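Local coordinates for protein aldehyde dehydrogenase (Bartonella henselae, PDB 3I44) that probably oxidises aldehydes to carboxylic acids using NAD(P)+ as cofactor, at residues A323-P334 with Y383-A391. The protein carries 1 engineered substitution. Numbering follows the deposited sequence.
Sequences AKDIAEKTQVGP and YYVRPTVFA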
loop_
_atom_site.group_PDB
_atom_site.type_symbol
_atom_site.label_atom_id
_atom_site.label_comp_id
_atom_site.label_asym_id
_atom_site.label_seq_id
_atom_site.Cartn_x
_atom_site.Cartn_y
_atom_site.Cartn_z
ATOM N N ALA A 323 -13.699 19.583 -32.733
ATOM C CA ALA A 323 -13.220 18.176 -32.754
ATOM C C ALA A 323 -13.186 17.574 -34.183
ATOM O O ALA A 323 -12.215 16.945 -34.600
ATOM C CB ALA A 323 -14.103 17.321 -31.841
ATOM N N LYS A 324 -14.254 17.799 -34.944
ATOM C CA LYS A 324 -14.310 17.355 -36.338
ATOM C C LYS A 324 -13.152 17.905 -37.156
ATOM O O LYS A 324 -12.452 17.150 -37.808
ATOM C CB LYS A 324 -15.638 17.783 -36.977
ATOM C CG LYS A 324 -15.866 17.261 -38.406
ATOM C CD LYS A 324 -17.292 17.692 -38.868
ATOM C CE LYS A 324 -17.872 16.825 -39.979
ATOM N NZ LYS A 324 -17.451 17.298 -41.310
ATOM N N ASP A 325 -12.967 19.226 -37.127
ATOM C CA ASP A 325 -11.869 19.877 -37.863
ATOM C C ASP A 325 -10.499 19.323 -37.489
ATOM O O ASP A 325 -9.680 18.976 -38.362
ATOM C CB ASP A 325 -11.883 21.406 -37.601
ATOM C CG ASP A 325 -10.922 22.180 -38.525
ATOM O OD1 ASP A 325 -11.131 22.179 -39.759
ATOM O OD2 ASP A 325 -9.960 22.811 -38.015
ATOM N N ILE A 326 -10.233 19.256 -36.182
ATOM C CA ILE A 326 -8.928 18.783 -35.732
ATOM C C ILE A 326 -8.725 17.319 -36.150
ATOM O O ILE A 326 -7.680 16.974 -36.703
ATOM C CB ILE A 326 -8.735 18.970 -34.209
ATOM C CG1 ILE A 326 -8.770 20.454 -33.828
ATOM C CG2 ILE A 326 -7.427 18.394 -33.797
ATOM C CD1 ILE A 326 -7.624 21.284 -34.415
ATOM N N ALA A 327 -9.732 16.470 -35.927
ATOM C CA ALA A 327 -9.655 15.072 -36.385
ATOM C C ALA A 327 -9.334 14.969 -37.878
ATOM O O ALA A 327 -8.416 14.255 -38.282
ATOM C CB ALA A 327 -10.962 14.326 -36.098
ATOM N N GLU A 328 -10.084 15.696 -38.704
ATOM C CA GLU A 328 -9.872 15.614 -40.156
ATOM C C GLU A 328 -8.490 16.108 -40.543
ATOM O O GLU A 328 -7.907 15.607 -41.493
ATOM C CB GLU A 328 -10.976 16.360 -40.912
ATOM C CG GLU A 328 -12.296 15.593 -40.799
ATOM C CD GLU A 328 -13.512 16.341 -41.306
ATOM O OE1 GLU A 328 -13.412 17.558 -41.602
ATOM O OE2 GLU A 328 -14.577 15.678 -41.380
ATOM N N LYS A 329 -7.949 17.049 -39.778
ATOM C CA LYS A 329 -6.593 17.536 -40.011
ATOM C C LYS A 329 -5.490 16.702 -39.322
ATOM O O LYS A 329 -4.316 17.025 -39.445
ATOM C CB LYS A 329 -6.487 18.990 -39.539
ATOM C CG LYS A 329 -7.303 19.949 -40.392
ATOM C CD LYS A 329 -7.197 21.376 -39.866
ATOM C CE LYS A 329 -7.841 22.366 -40.852
ATOM N NZ LYS A 329 -8.078 23.685 -40.180
ATOM N N THR A 330 -5.856 15.679 -38.554
ATOM C CA THR A 330 -4.859 14.864 -37.868
ATOM C C THR A 330 -4.432 13.793 -38.859
ATOM O O THR A 330 -5.255 12.936 -39.240
ATOM C CB THR A 330 -5.446 14.218 -36.588
ATOM O OG1 THR A 330 -5.742 15.249 -35.640
ATOM C CG2 THR A 330 -4.486 13.188 -35.967
ATOM N N GLN A 331 -3.178 13.857 -39.294
ATOM C CA GLN A 331 -2.638 12.881 -40.251
ATOM C C GLN A 331 -2.234 11.587 -39.534
ATOM O O GLN A 331 -1.939 11.608 -38.327
ATOM C CB GLN A 331 -1.432 13.470 -41.002
ATOM C CG GLN A 331 -1.754 14.737 -41.857
ATOM C CD GLN A 331 -2.933 14.513 -42.804
ATOM O OE1 GLN A 331 -2.972 13.510 -43.531
ATOM N NE2 GLN A 331 -3.917 15.435 -42.784
ATOM N N VAL A 332 -2.254 10.469 -40.283
ATOM C CA VAL A 332 -1.748 9.204 -39.809
ATOM C C VAL A 332 -0.601 8.768 -40.690
ATOM O O VAL A 332 -0.669 8.926 -41.897
ATOM C CB VAL A 332 -2.845 8.152 -39.828
ATOM C CG1 VAL A 332 -2.342 6.870 -39.269
ATOM C CG2 VAL A 332 -4.046 8.661 -39.032
ATOM N N GLY A 333 0.455 8.223 -40.104
ATOM C CA GLY A 333 1.599 7.794 -40.889
ATOM C C GLY A 333 2.553 6.915 -40.126
ATOM O O GLY A 333 2.415 6.737 -38.914
ATOM N N PRO A 334 3.530 6.343 -40.829
ATOM C CA PRO A 334 4.443 5.411 -40.191
ATOM C C PRO A 334 5.358 6.047 -39.174
ATOM O O PRO A 334 5.678 7.239 -39.267
ATOM C CB PRO A 334 5.292 4.870 -41.365
ATOM C CG PRO A 334 5.117 5.836 -42.465
ATOM C CD PRO A 334 3.767 6.452 -42.280
ATOM N N TYR A 383 -1.154 -1.136 -38.280
ATOM C CA TYR A 383 -2.304 -1.051 -37.387
ATOM C C TYR A 383 -2.783 0.409 -37.242
ATOM O O TYR A 383 -2.851 0.954 -36.140
ATOM C CB TYR A 383 -1.936 -1.669 -36.022
ATOM C CG TYR A 383 -1.239 -3.029 -36.166
ATOM C CD1 TYR A 383 -1.806 -4.059 -36.938
ATOM C CD2 TYR A 383 -0.000 -3.268 -35.579
ATOM C CE1 TYR A 383 -1.137 -5.292 -37.113
ATOM C CE2 TYR A 383 0.656 -4.479 -35.742
ATOM C CZ TYR A 383 0.072 -5.505 -36.502
ATOM O OH TYR A 383 0.747 -6.709 -36.667
ATOM N N TYR A 384 -3.157 1.017 -38.361
ATOM C CA TYR A 384 -3.590 2.422 -38.367
ATOM C C TYR A 384 -5.052 2.555 -38.071
ATOM O O TYR A 384 -5.893 1.920 -38.736
ATOM C CB TYR A 384 -3.287 3.055 -39.717
ATOM C CG TYR A 384 -1.803 3.098 -39.997
ATOM C CD1 TYR A 384 -0.991 4.046 -39.380
ATOM C CD2 TYR A 384 -1.211 2.210 -40.876
ATOM C CE1 TYR A 384 0.368 4.097 -39.627
ATOM C CE2 TYR A 384 0.164 2.249 -41.121
ATOM C CZ TYR A 384 0.940 3.197 -40.492
ATOM O OH TYR A 384 2.281 3.248 -40.746
ATOM N N VAL A 385 -5.354 3.365 -37.055
ATOM C CA VAL A 385 -6.695 3.624 -36.625
ATOM C C VAL A 385 -7.007 5.059 -37.052
ATOM O O VAL A 385 -6.152 5.945 -36.969
ATOM C CB VAL A 385 -6.843 3.444 -35.091
ATOM C CG1 VAL A 385 -8.259 3.793 -34.623
ATOM C CG2 VAL A 385 -6.485 2.014 -34.661
ATOM N N ARG A 386 -8.226 5.281 -37.510
ATOM C CA ARG A 386 -8.648 6.604 -37.938
ATOM C C ARG A 386 -8.968 7.468 -36.731
ATOM O O ARG A 386 -9.751 7.051 -35.872
ATOM C CB ARG A 386 -9.920 6.495 -38.804
ATOM C CG ARG A 386 -9.745 5.728 -40.097
ATOM C CD ARG A 386 -11.069 5.239 -40.683
ATOM N NE ARG A 386 -11.920 6.337 -41.146
ATOM C CZ ARG A 386 -13.220 6.210 -41.409
ATOM N NH1 ARG A 386 -13.836 5.046 -41.252
ATOM N NH2 ARG A 386 -13.920 7.248 -41.853
ATOM N N PRO A 387 -8.447 8.711 -36.687
ATOM C CA PRO A 387 -8.911 9.618 -35.650
ATOM C C PRO A 387 -10.428 9.741 -35.668
ATOM O O PRO A 387 -11.016 10.124 -36.682
ATOM C CB PRO A 387 -8.249 10.940 -36.014
ATOM C CG PRO A 387 -7.048 10.576 -36.748
ATOM C CD PRO A 387 -7.359 9.292 -37.484
ATOM N N THR A 388 -11.062 9.408 -34.562
ATOM C CA THR A 388 -12.512 9.271 -34.509
ATOM C C THR A 388 -13.106 10.111 -33.389
ATOM O O THR A 388 -12.558 10.166 -32.278
ATOM C CB THR A 388 -12.867 7.746 -34.319
ATOM O OG1 THR A 388 -12.316 7.008 -35.422
ATOM C CG2 THR A 388 -14.375 7.517 -34.219
ATOM N N VAL A 389 -14.222 10.769 -33.677
ATOM C CA VAL A 389 -14.957 11.537 -32.697
ATOM C C VAL A 389 -16.401 11.046 -32.605
ATOM O O VAL A 389 -17.093 10.948 -33.628
ATOM C CB VAL A 389 -14.906 13.064 -33.039
ATOM C CG1 VAL A 389 -15.732 13.881 -32.078
ATOM C CG2 VAL A 389 -13.460 13.591 -33.059
ATOM N N PHE A 390 -16.868 10.768 -31.379
ATOM C CA PHE A 390 -18.281 10.542 -31.097
ATOM C C PHE A 390 -18.843 11.686 -30.277
ATOM O O PHE A 390 -18.136 12.226 -29.419
ATOM C CB PHE A 390 -18.463 9.240 -30.307
ATOM C CG PHE A 390 -18.213 7.998 -31.102
ATOM C CD1 PHE A 390 -19.221 7.464 -31.908
ATOM C CD2 PHE A 390 -16.979 7.364 -31.061
ATOM C CE1 PHE A 390 -18.998 6.298 -32.647
ATOM C CE2 PHE A 390 -16.745 6.206 -31.793
ATOM C CZ PHE A 390 -17.768 5.664 -32.581
ATOM N N ALA A 391 -20.106 12.045 -30.531
ATOM C CA ALA A 391 -20.842 13.040 -29.761
ATOM C C ALA A 391 -22.151 12.415 -29.282
ATOM O O ALA A 391 -22.492 11.294 -29.694
ATOM C CB ALA A 391 -21.110 14.318 -30.584
#
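Pro387 sits beneath the last turns of helix 316-329, its ring met by Thr330 at CG and by Val332 at CD. Thr330 CG2 lies 3.7 Å from Pro387 CG, and Val332 CG2 the same 3.7 Å from Pro387 CD, while Ala327 of the helix faces the ring's CB. Both methyls of Val389 spread beneath the helix: CG1 comes to 3.8 Å from Ala323 CB, and CG2 to 4.0 Å from Ala327 CB. The small side chains of these two alanines are consistent with a close approach. This is alpha/beta packing on the seven-stranded sheet that holds strands 388-391 and 408-414, in this family probably part of the catalytic domain, near edge strand 367-370. In Thr330, chi1 (-67°, measured to OG1) leaves CG2 anti to the backbone N, toward the proline; OG1 hydrogen-bonds Ile326 O at 2.8 Å from above the carbonyl plane, off the lone pairs. Beyond Val332 the match is between extended chains: Gly333 O meets the edge of the Tyr384 ring, 3.4 Å from CE1, and the phenol oxygen reaches Pro334. On the helix's outer side the packing gives way to solvent, where Lys329 NZ bridges to Asp325 OD2 at 3.0 Å and Lys324 pairs weakly with Glu328.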